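Local coordinates for heme-binding protein A (Haemophilus parasuis 29755, PDB 3TPA) that probably binds glutathione as the periplasmic solute-binding component of an ABC-type transporter, at residues L269-I274 / I478-H483; L292-D297 / P329-N334; N315-A320 / Q467-F472; A320-N325 / G417-F422. The protein carries 1 engineered substitution. All blocks are in the same frame, centred on the assembly; numbering follows the deposited sequence. Where two conformers were deposited one is given.

From the N terminus, strand 261-276 supplies the first segment of contact 1, and its loop closes last, when strand 478-491 pairs with it; the other three contacts lie within that loop. Helix 286-294 opens contact 2, which closes at 329-334, just before helix 335-344. Between these, the loop after strand 310-312 opens contact 3 at 315-320 and contact 4 at 320-325, sharing Ala320. Contact 4 closes where the chain enters helix 420-427 and contact 3 on helix 458-475, so contact 4 sits within contact 3, and both cross contact 2. Together they tie the long connection between strand 310-312 and helix 335-344 to the mixed sheet and to helices 286-294, 420-427 and 458-475.

Contact 1: residues L269-I274 / I478-H483; sequences LNLAYI and IIPFAH
Phe481 folds its ring back over the backbone of Ala272, whose carbonyl oxygen sits 3.5 Å above the ring plane, over the ring centre. The first torsion places CG of Phe481 between its own N and carbonyl carbon (chi1 63°), which turns the ring across the neighbouring strand; its CE1 then meets Ala272 CB at 3.6 Å. The Ile274 side chain crosses that of Phe481 at about a right angle, its CD1 3.8 Å from Phe481 CE2.

The other sheet face carries Tyr273, Pro480 and Leu271. Ile478 sends CD1 over the Tyr273 ring, a CH-pi contact 20° off the normal and offset toward the rim, with CD1 to Tyr273 CG at 3.6 Å. Leu271 points its tip at Ile478, while its CD1 reaches Pro480 CB at 3.7 Å.

Strands 261-276 and 478-491 run antiparallel within their mixed sheet, and a classic beta bulge shifts the register: Phe481 and Ala482 both face Ala272. Accordingly Ala272 O accepts Phe481 N at 3.1 Å and Ala482 N at 3.3 Å. Farther along, the His483 ring donates from ND1 to Asn270 O at 2.8 Å, with the oxygen in the ring plane and an N-H...O angle of 166°.

Because a carbonyl oxygen can only accept, ND1 of buried His483 must carry a proton; the bulge leaves Ala272 O held by two N-H groups as well as covered by an aromatic face.

Contact 2: residues L292-D297 / P329-N334; sequences LHHATD and PQYEFN
Tyr331 lays its CB over the faces of two consecutive histidines. The methylene stands 3.7 Å from the centroid of the His294 ring, over its centre, and 4.1 Å from the centroid of the His293 ring. With CG anti to the carbonyl carbon (chi1 -58°), the phenol ring of Tyr331 lies obliquely across the face of His293, CD2 above its rim, while its edge is turned to the face of His294 in an offset edge-to-face pair with planes at 86°. CD2 of Tyr331 comes within 3.3 Å of His293 ND1. That nitrogen is hydrogen-bonded to Ser476 OG, and the Tyr331 hydroxyl is hydrogen-bonded to Gln473 O.

His294 is held at its edge as well: ND1 donates to Glu332 O over 2.6 Å, with the oxygen close to the ring plane and the donor in the carbonyl plane. The Glu332 carboxylate, salt-bridged to Lys337, lies near the same imidazole.

These residues join the C-terminal end of helix 286-294 to the connection that enters helix 335-344. At the end of the first helix, His294 O accepts Asn334 N at 3.0 Å. Asn334 is the N-cap of helix 335-344, as Asp297 is of helix 298-306, so the contact gathers one helix end and two helix starts.

Asp297 also packs on Phe333, its CB 3.8 Å from the ring centroid and its carboxylate stacked with planes 18° apart. Thr296 O and Tyr331 O lie 2.9 Å and 2.8 Å from the oxygen of water 1, which sits between the two backbones.

Contact 3: residues N315-A320 / Q467-F472; sequences NPFPDA and QAVEIF
Asn315 OD1 accepts the backbone N-H of Asn325 and, on the side of helix 458-475, lies 4.4 Å from Val469 CG1. No hydrogen bond crosses between 315-320 and 467-472; their meeting is apolar. It seats the long loop after strand 310-312, part of the solute-binding family 5 fold, on one side of helix 458-475, with helix 420-427 alongside.

Val469 points toward the loop, and its two methyls divide the contact. CG1, anti to the backbone N (chi1 167°), meets Pro316 CD at 3.8 Å. CG2, anti to the carbonyl carbon instead, lies 4.1 Å from Pro316 CG and 4.0 Å from Phe317 CZ. The CG-CD side of the proline ring thus faces the two valine methyls, whereas Phe317 comes across the valine obliquely, touching with its far ring carbon.

One turn on, Phe472 presents CE2 to Pro316 CD at 4.2 Å, so the proline ring is met by residues three apart on the same helix face. The spacing follows from the helical backbone, in which Phe472 N bonds to Ala468 O at 3.0 Å. The aromatic surroundings extend further: Phe472 meets the Phe427 ring, and Phe317 pairs edge-to-face with Phe422. Leu423 touches Pro316, Phe317 and Val469, covering the junction from helix 420-427.

Phe317 is turned back beside its own neighbour: its CG stands between the backbone N and the carbonyl carbon (chi1 37°), which leaves Pro316 CG 4.1 Å above the plane of the Phe317 ring, offset toward the rim.

Contact 4: residues A320-N325 / G417-F422; sequences AVLGYN and GDPDNF
Val321 and Pro419 carry most of the apolar contact. A chi1 of -179° parts the two methyls of Val321: CG1 goes to Pro419, meeting its CD at 3.6 Å and also coming close to Gly417 O and Pro419 N, while CG2 goes to Phe422 CE2, likewise at 3.6 Å; Val321 and Phe422 arrive from opposite directions. Leu322 lays CB against Pro419 CD at 3.8 Å, and its carbonyl oxygen packs against the CB-CG side of the same proline, with Leu322 O 3.2 Å from Pro419 CG. Beyond the valine, Phe422 pairs edge-to-face with Phe317, which extends the apolar patch.

The polar link across the segments passes through a solvent molecule. Water 2 accepts from Leu322 N at 2.8 Å and donates to Gly417 O at 2.9 Å.

Within each segment, backbone bonds set the shape. Residues 321-324 make a type II beta turn, closed by Tyr324 N to Val321 O at 3.3 Å, with glycine at its third position, where phi is positive. In the other segment, Asp418 precedes the turn into helix 420-427: its OD1 takes Asp420 N at 2.8 Å on the anti side of the carboxylate, 18° out of its plane, a capping bond. OD2 of Asp418 forms a salt bridge with Arg461, which ties the capping group to helix 458-475.

Where the beta turn meets the capped turn that leads into the helix, the direct contact is thus apolar, and water 2 satisfies both Leu322 N and the carbonyl of buried Gly417, which have no direct hydrogen bond across the segments.

Contact 1: residues L269-I274 / I478-H483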
# COMPACT_ATOMS: atom_id res chain seq x y z
N LEU A 269 6.27 -1.09 -1.57
CA LEU A 269 5.85 -0.03 -2.50
C LEU A 269 5.81 1.28 -1.74
O LEU A 269 4.74 1.84 -1.50
CB LEU A 269 4.49 -0.36 -3.09
CG LEU A 269 4.40 -1.76 -3.71
CD1 LEU A 269 2.97 -2.09 -4.14
CD2 LEU A 269 5.37 -1.93 -4.88
N ASN A 270 6.99 1.76 -1.35
CA ASN A 270 7.11 2.94 -0.51
C ASN A 270 8.41 3.66 -0.84
O ASN A 270 9.20 3.17 -1.65
CB ASN A 270 7.02 2.58 1.00
CG ASN A 270 8.14 1.67 1.49
OD1 ASN A 270 9.23 1.66 0.95
ND2 ASN A 270 7.86 0.91 2.54
N LEU A 271 8.61 4.83 -0.25
CA LEU A 271 9.83 5.62 -0.47
C LEU A 271 10.11 6.44 0.76
O LEU A 271 9.23 7.12 1.28
CB LEU A 271 9.65 6.58 -1.66
CG LEU A 271 10.84 7.54 -1.94
CD1 LEU A 271 12.08 6.75 -2.35
CD2 LEU A 271 10.48 8.60 -3.03
N ALA A 272 11.34 6.35 1.24
CA ALA A 272 11.79 7.21 2.33
C ALA A 272 12.68 8.22 1.65
O ALA A 272 13.52 7.85 0.84
CB ALA A 272 12.59 6.42 3.35
N TYR A 273 12.50 9.50 1.96
CA TYR A 273 13.24 10.53 1.24
C TYR A 273 13.51 11.71 2.15
O TYR A 273 12.93 11.82 3.21
CB TYR A 273 12.45 11.01 0.01
CG TYR A 273 11.10 11.61 0.33
CD1 TYR A 273 10.96 12.98 0.56
CD2 TYR A 273 9.96 10.82 0.39
CE1 TYR A 273 9.72 13.54 0.84
CE2 TYR A 273 8.72 11.37 0.65
CZ TYR A 273 8.60 12.73 0.88
OH TYR A 273 7.38 13.27 1.17
N ILE A 274 14.39 12.60 1.71
CA ILE A 274 14.56 13.87 2.38
C ILE A 274 13.75 14.88 1.57
O ILE A 274 14.00 15.10 0.40
CB ILE A 274 16.04 14.30 2.42
CG1 ILE A 274 16.91 13.27 3.15
CG2 ILE A 274 16.20 15.70 3.03
CD1 ILE A 274 16.54 13.06 4.64
N ILE A 478 13.02 16.48 -4.01
CA ILE A 478 13.25 15.65 -2.84
C ILE A 478 14.42 14.75 -3.19
O ILE A 478 14.76 14.60 -4.37
CB ILE A 478 12.04 14.76 -2.45
CG1 ILE A 478 11.76 13.69 -3.51
CG2 ILE A 478 10.77 15.62 -2.18
CD1 ILE A 478 10.63 12.73 -3.08
N ILE A 479 15.04 14.17 -2.18
CA ILE A 479 16.15 13.26 -2.37
C ILE A 479 15.70 11.87 -1.94
O ILE A 479 15.69 11.56 -0.76
CB ILE A 479 17.35 13.69 -1.52
CG1 ILE A 479 17.79 15.12 -1.88
CG2 ILE A 479 18.52 12.72 -1.66
CD1 ILE A 479 18.65 15.80 -0.83
N PRO A 480 15.30 11.03 -2.90
CA PRO A 480 14.95 9.65 -2.55
C PRO A 480 16.17 8.93 -2.00
O PRO A 480 17.25 9.12 -2.54
CB PRO A 480 14.56 9.03 -3.90
CG PRO A 480 14.09 10.24 -4.73
CD PRO A 480 15.11 11.28 -4.34
N PHE A 481 16.01 8.14 -0.94
CA PHE A 481 17.13 7.31 -0.49
C PHE A 481 16.84 5.82 -0.22
O PHE A 481 17.76 5.01 -0.29
CB PHE A 481 17.87 7.95 0.69
CG PHE A 481 17.03 8.11 1.94
CD1 PHE A 481 16.83 7.04 2.81
CD2 PHE A 481 16.48 9.35 2.27
CE1 PHE A 481 16.07 7.18 3.97
CE2 PHE A 481 15.72 9.52 3.44
CZ PHE A 481 15.51 8.42 4.29
N ALA A 482 15.60 5.44 0.08
CA ALA A 482 15.34 4.04 0.39
C ALA A 482 13.94 3.56 0.07
O ALA A 482 12.97 4.33 0.10
CB ALA A 482 15.64 3.76 1.86
N HIS A 483 13.86 2.28 -0.24
CA HIS A 483 12.61 1.55 -0.15
C HIS A 483 12.79 0.54 0.98
O HIS A 483 13.88 -0.00 1.17
CB HIS A 483 12.33 0.78 -1.44
CG HIS A 483 12.48 1.61 -2.69
ND1 HIS A 483 11.63 2.64 -3.00
CD2 HIS A 483 13.39 1.54 -3.69
CE1 HIS A 483 12.00 3.17 -4.16
NE2 HIS A 483 13.05 2.52 -4.60

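Contact 2: residues L292-D297 / P329-N334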
# COMPACT_ATOMS: atom_id res chain seq x y z
N LEU A 292 22.97 19.18 -2.18
CA LEU A 292 22.53 18.43 -1.00
C LEU A 292 22.32 16.97 -1.33
O LEU A 292 22.50 16.10 -0.49
CB LEU A 292 21.23 19.02 -0.46
CG LEU A 292 21.41 20.45 0.01
CD1 LEU A 292 20.11 21.02 0.51
CD2 LEU A 292 22.52 20.52 1.09
N HIS A 293 21.92 16.71 -2.58
CA HIS A 293 21.68 15.35 -3.08
C HIS A 293 23.03 14.63 -3.19
O HIS A 293 23.19 13.51 -2.72
CB HIS A 293 20.95 15.42 -4.43
CG HIS A 293 20.25 14.15 -4.82
ND1 HIS A 293 19.04 14.13 -5.49
CD2 HIS A 293 20.59 12.85 -4.62
CE1 HIS A 293 18.67 12.88 -5.69
NE2 HIS A 293 19.60 12.08 -5.17
N HIS A 294 24.02 15.30 -3.78
CA HIS A 294 25.38 14.75 -3.84
C HIS A 294 25.97 14.50 -2.46
O HIS A 294 26.83 13.65 -2.31
CB HIS A 294 26.34 15.68 -4.62
CG HIS A 294 26.27 15.52 -6.10
ND1 HIS A 294 26.68 14.38 -6.75
CD2 HIS A 294 25.84 16.37 -7.06
CE1 HIS A 294 26.50 14.52 -8.05
NE2 HIS A 294 26.00 15.72 -8.27
N ALA A 295 25.52 15.26 -1.46
CA ALA A 295 26.04 15.12 -0.10
C ALA A 295 25.14 14.26 0.78
O ALA A 295 25.17 14.39 1.99
CB ALA A 295 26.25 16.49 0.53
N THR A 296 24.32 13.42 0.15
CA THR A 296 23.46 12.48 0.87
C THR A 296 24.03 11.09 0.63
O THR A 296 24.00 10.57 -0.48
CB THR A 296 21.97 12.57 0.41
OG1 THR A 296 21.48 13.90 0.61
CG2 THR A 296 21.07 11.62 1.21
N ASP A 297 24.60 10.51 1.69
CA ASP A 297 25.22 9.19 1.63
C ASP A 297 24.13 8.14 1.80
O ASP A 297 23.84 7.72 2.91
CB ASP A 297 26.24 9.04 2.77
CG ASP A 297 27.21 7.89 2.56
OD1 ASP A 297 26.88 6.95 1.80
OD2 ASP A 297 28.31 7.91 3.16
N PRO A 329 19.66 8.91 -14.35
CA PRO A 329 20.94 9.47 -13.87
C PRO A 329 20.87 9.76 -12.38
O PRO A 329 19.83 10.20 -11.89
CB PRO A 329 21.07 10.77 -14.68
CG PRO A 329 20.21 10.57 -15.89
CD PRO A 329 19.05 9.75 -15.40
N GLN A 330 21.97 9.51 -11.67
CA GLN A 330 22.02 9.68 -10.22
C GLN A 330 23.00 10.78 -9.84
O GLN A 330 23.97 11.07 -10.56
CB GLN A 330 22.48 8.37 -9.55
CG GLN A 330 21.53 7.21 -9.77
CD GLN A 330 20.15 7.49 -9.21
OE1 GLN A 330 19.99 7.69 -8.01
NE2 GLN A 330 19.15 7.52 -10.08
N TYR A 331 22.74 11.41 -8.69
CA TYR A 331 23.69 12.35 -8.13
C TYR A 331 24.55 11.57 -7.14
O TYR A 331 24.23 11.48 -5.96
CB TYR A 331 22.99 13.51 -7.43
CG TYR A 331 22.05 14.31 -8.33
CD1 TYR A 331 22.53 15.31 -9.17
CD2 TYR A 331 20.69 14.04 -8.36
CE1 TYR A 331 21.67 16.03 -10.00
CE2 TYR A 331 19.84 14.75 -9.16
CZ TYR A 331 20.33 15.74 -9.98
OH TYR A 331 19.45 16.43 -10.76
N GLU A 332 25.63 10.97 -7.63
CA GLU A 332 26.45 10.11 -6.79
C GLU A 332 26.98 10.84 -5.56
O GLU A 332 27.17 12.05 -5.60
CB GLU A 332 27.61 9.52 -7.59
CG GLU A 332 28.75 10.50 -7.86
CD GLU A 332 28.45 11.50 -8.97
OE1 GLU A 332 27.40 11.42 -9.65
OE2 GLU A 332 29.30 12.40 -9.16
N PHE A 333 27.21 10.11 -4.47
CA PHE A 333 27.69 10.73 -3.24
C PHE A 333 29.15 11.18 -3.41
O PHE A 333 30.04 10.37 -3.63
CB PHE A 333 27.51 9.81 -2.01
CG PHE A 333 28.09 10.37 -0.72
CD1 PHE A 333 27.51 11.47 -0.10
CD2 PHE A 333 29.22 9.81 -0.14
CE1 PHE A 333 28.06 11.99 1.08
CE2 PHE A 333 29.77 10.32 1.04
CZ PHE A 333 29.19 11.40 1.64
N ASN A 334 29.35 12.49 -3.33
CA ASN A 334 30.64 13.11 -3.56
C ASN A 334 30.62 14.48 -2.93
O ASN A 334 30.03 15.42 -3.48
CB ASN A 334 30.90 13.22 -5.07
CG ASN A 334 32.29 13.78 -5.40
OD1 ASN A 334 32.85 14.58 -4.67
ND2 ASN A 334 32.83 13.35 -6.53
O HOH W 1 23.89 10.56 -3.34

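Contact 3: residues N315-A320 / Q467-F472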
# COMPACT_ATOMS: atom_id res chain seq x y z
N ASN A 315 15.02 5.44 -8.16
CA ASN A 315 13.79 6.06 -8.65
C ASN A 315 12.88 6.40 -7.48
O ASN A 315 13.09 5.90 -6.36
CB ASN A 315 13.01 5.05 -9.51
CG ASN A 315 13.62 4.87 -10.91
OD1 ASN A 315 12.95 5.09 -11.92
ND2 ASN A 315 14.87 4.44 -10.95
N PRO A 316 11.85 7.22 -7.72
CA PRO A 316 10.90 7.50 -6.63
C PRO A 316 9.95 6.33 -6.31
O PRO A 316 9.12 6.47 -5.41
CB PRO A 316 10.09 8.69 -7.16
CG PRO A 316 10.21 8.57 -8.64
CD PRO A 316 11.57 8.04 -8.91
N PHE A 317 10.05 5.23 -7.05
CA PHE A 317 9.33 4.00 -6.76
C PHE A 317 10.20 2.80 -7.14
O PHE A 317 11.06 2.92 -8.00
CB PHE A 317 7.97 3.95 -7.47
CG PHE A 317 7.96 4.55 -8.86
CD1 PHE A 317 8.67 3.96 -9.89
CD2 PHE A 317 7.23 5.69 -9.12
CE1 PHE A 317 8.64 4.51 -11.17
CE2 PHE A 317 7.20 6.24 -10.40
CZ PHE A 317 7.91 5.65 -11.42
N PRO A 318 9.99 1.65 -6.48
CA PRO A 318 10.83 0.47 -6.76
C PRO A 318 10.54 -0.13 -8.14
O PRO A 318 9.57 0.23 -8.80
CB PRO A 318 10.43 -0.52 -5.65
CG PRO A 318 9.03 -0.14 -5.32
CD PRO A 318 8.98 1.37 -5.45
N ASP A 319 11.39 -1.08 -8.55
CA ASP A 319 11.29 -1.62 -9.89
C ASP A 319 10.09 -2.51 -10.13
O ASP A 319 9.89 -2.98 -11.24
CB ASP A 319 12.60 -2.31 -10.31
CG ASP A 319 12.84 -3.67 -9.62
OD1 ASP A 319 12.10 -4.05 -8.69
OD2 ASP A 319 13.80 -4.35 -10.02
N ALA A 320 9.26 -2.74 -9.11
CA ALA A 320 7.99 -3.42 -9.34
C ALA A 320 6.95 -2.50 -10.00
O ALA A 320 5.96 -2.98 -10.54
CB ALA A 320 7.43 -3.96 -8.06
N GLN A 467 9.48 9.76 -18.72
CA GLN A 467 9.74 11.13 -19.09
C GLN A 467 9.49 12.07 -17.93
O GLN A 467 10.30 12.97 -17.68
CB GLN A 467 8.87 11.55 -20.28
CG GLN A 467 9.29 10.93 -21.58
CD GLN A 467 8.51 11.47 -22.76
OE1 GLN A 467 7.67 12.36 -22.62
NE2 GLN A 467 8.79 10.93 -23.94
N ALA A 468 8.37 11.88 -17.23
CA ALA A 468 8.06 12.70 -16.04
C ALA A 468 9.12 12.55 -14.95
O ALA A 468 9.53 13.54 -14.34
CB ALA A 468 6.70 12.31 -15.47
N VAL A 469 9.55 11.32 -14.70
CA VAL A 469 10.55 11.08 -13.66
C VAL A 469 11.91 11.72 -14.02
O VAL A 469 12.59 12.24 -13.16
CB VAL A 469 10.70 9.57 -13.34
CG1 VAL A 469 11.95 9.32 -12.52
CG2 VAL A 469 9.46 9.10 -12.59
N GLU A 470 12.28 11.74 -15.29
CA GLU A 470 13.53 12.39 -15.69
C GLU A 470 13.49 13.89 -15.39
O GLU A 470 14.49 14.49 -14.98
CB GLU A 470 13.83 12.14 -17.18
CG GLU A 470 14.24 10.70 -17.50
CD GLU A 470 15.74 10.53 -17.65
OE1 GLU A 470 16.51 11.46 -17.32
OE2 GLU A 470 16.17 9.45 -18.11
N ILE A 471 12.33 14.51 -15.58
CA ILE A 471 12.18 15.93 -15.27
C ILE A 471 12.27 16.17 -13.76
O ILE A 471 13.01 17.05 -13.27
CB ILE A 471 10.85 16.51 -15.80
CG1 ILE A 471 10.87 16.58 -17.33
CG2 ILE A 471 10.57 17.89 -15.19
CD1 ILE A 471 9.49 16.88 -17.95
N PHE A 472 11.52 15.37 -13.01
CA PHE A 472 11.64 15.39 -11.54
C PHE A 472 13.10 15.24 -11.08
O PHE A 472 13.59 16.00 -10.24
CB PHE A 472 10.79 14.29 -10.90
CG PHE A 472 11.35 13.78 -9.61
CD1 PHE A 472 11.22 14.51 -8.43
CD2 PHE A 472 12.06 12.57 -9.57
CE1 PHE A 472 11.77 14.02 -7.22
CE2 PHE A 472 12.62 12.10 -8.39
CZ PHE A 472 12.46 12.82 -7.22

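Contact 4: residues A320-N325 / G417-F422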
# COMPACT_ATOMS: atom_id res chain seq x y z
N ALA A 320 9.26 -2.74 -9.11
CA ALA A 320 7.99 -3.42 -9.34
C ALA A 320 6.95 -2.50 -10.00
O ALA A 320 5.96 -2.98 -10.54
CB ALA A 320 7.43 -3.96 -8.06
N VAL A 321 7.18 -1.18 -9.92
CA VAL A 321 6.18 -0.21 -10.39
C VAL A 321 6.37 0.17 -11.85
O VAL A 321 7.50 0.34 -12.31
CB VAL A 321 6.17 1.07 -9.51
CG1 VAL A 321 5.11 2.03 -10.00
CG2 VAL A 321 5.90 0.74 -8.05
N LEU A 322 5.26 0.31 -12.57
CA LEU A 322 5.26 0.73 -13.97
C LEU A 322 6.00 2.06 -14.15
O LEU A 322 5.77 3.00 -13.39
CB LEU A 322 3.83 0.88 -14.49
CG LEU A 322 3.75 1.24 -15.98
CD1 LEU A 322 4.20 0.05 -16.82
CD2 LEU A 322 2.36 1.69 -16.38
N GLY A 323 6.87 2.15 -15.15
CA GLY A 323 7.63 3.36 -15.40
C GLY A 323 9.03 3.41 -14.80
O GLY A 323 9.80 4.33 -15.07
N TYR A 324 9.37 2.42 -13.97
CA TYR A 324 10.70 2.35 -13.37
C TYR A 324 11.76 2.51 -14.45
O TYR A 324 11.62 1.96 -15.54
CB TYR A 324 10.90 0.99 -12.68
CG TYR A 324 12.26 0.87 -12.03
CD1 TYR A 324 12.50 1.38 -10.76
CD2 TYR A 324 13.31 0.24 -12.69
CE1 TYR A 324 13.75 1.28 -10.17
CE2 TYR A 324 14.57 0.13 -12.10
CZ TYR A 324 14.77 0.65 -10.84
OH TYR A 324 16.01 0.54 -10.25
N ASN A 325 12.83 3.25 -14.13
CA ASN A 325 13.90 3.51 -15.10
C ASN A 325 15.26 3.08 -14.59
O ASN A 325 15.87 3.79 -13.79
CB ASN A 325 13.93 4.99 -15.50
CG ASN A 325 15.05 5.31 -16.48
OD1 ASN A 325 15.73 4.41 -16.99
ND2 ASN A 325 15.23 6.59 -16.77
N GLY A 417 -0.13 0.83 -5.84
CA GLY A 417 1.10 0.52 -6.53
C GLY A 417 1.26 1.07 -7.94
O GLY A 417 2.17 0.66 -8.65
N ASP A 418 0.40 1.99 -8.36
CA ASP A 418 0.55 2.60 -9.69
C ASP A 418 1.50 3.80 -9.63
O ASP A 418 1.52 4.52 -8.63
CB ASP A 418 -0.82 3.08 -10.20
CG ASP A 418 -0.79 3.44 -11.67
OD1 ASP A 418 -0.45 4.58 -12.00
OD2 ASP A 418 -1.11 2.57 -12.50
N PRO A 419 2.28 4.03 -10.70
CA PRO A 419 3.17 5.21 -10.70
C PRO A 419 2.43 6.51 -10.44
O PRO A 419 2.98 7.41 -9.82
CB PRO A 419 3.78 5.20 -12.12
CG PRO A 419 2.88 4.29 -12.93
CD PRO A 419 2.39 3.26 -11.95
N ASP A 420 1.18 6.61 -10.91
CA ASP A 420 0.35 7.79 -10.63
C ASP A 420 0.18 8.02 -9.13
O ASP A 420 0.11 9.15 -8.68
CB ASP A 420 -1.04 7.65 -11.27
CG ASP A 420 -1.99 8.79 -10.87
OD1 ASP A 420 -1.95 9.85 -11.51
OD2 ASP A 420 -2.75 8.64 -9.89
N ASN A 421 0.12 6.94 -8.37
CA ASN A 421 -0.14 7.02 -6.93
C ASN A 421 1.16 7.20 -6.13
O ASN A 421 1.14 7.13 -4.91
CB ASN A 421 -0.93 5.78 -6.47
CG ASN A 421 -1.28 5.81 -5.00
OD1 ASN A 421 -0.90 4.91 -4.25
ND2 ASN A 421 -2.03 6.82 -4.58
N PHE A 422 2.27 7.42 -6.83
CA PHE A 422 3.49 7.96 -6.22
C PHE A 422 3.62 9.42 -6.67
O PHE A 422 3.66 10.33 -5.85
CB PHE A 422 4.76 7.22 -6.71
CG PHE A 422 4.97 5.86 -6.10
CD1 PHE A 422 5.77 5.70 -4.98
CD2 PHE A 422 4.41 4.73 -6.68
CE1 PHE A 422 5.99 4.44 -4.41
CE2 PHE A 422 4.62 3.45 -6.11
CZ PHE A 422 5.41 3.31 -4.98
O HOH W 2 2.79 -0.30 -11.35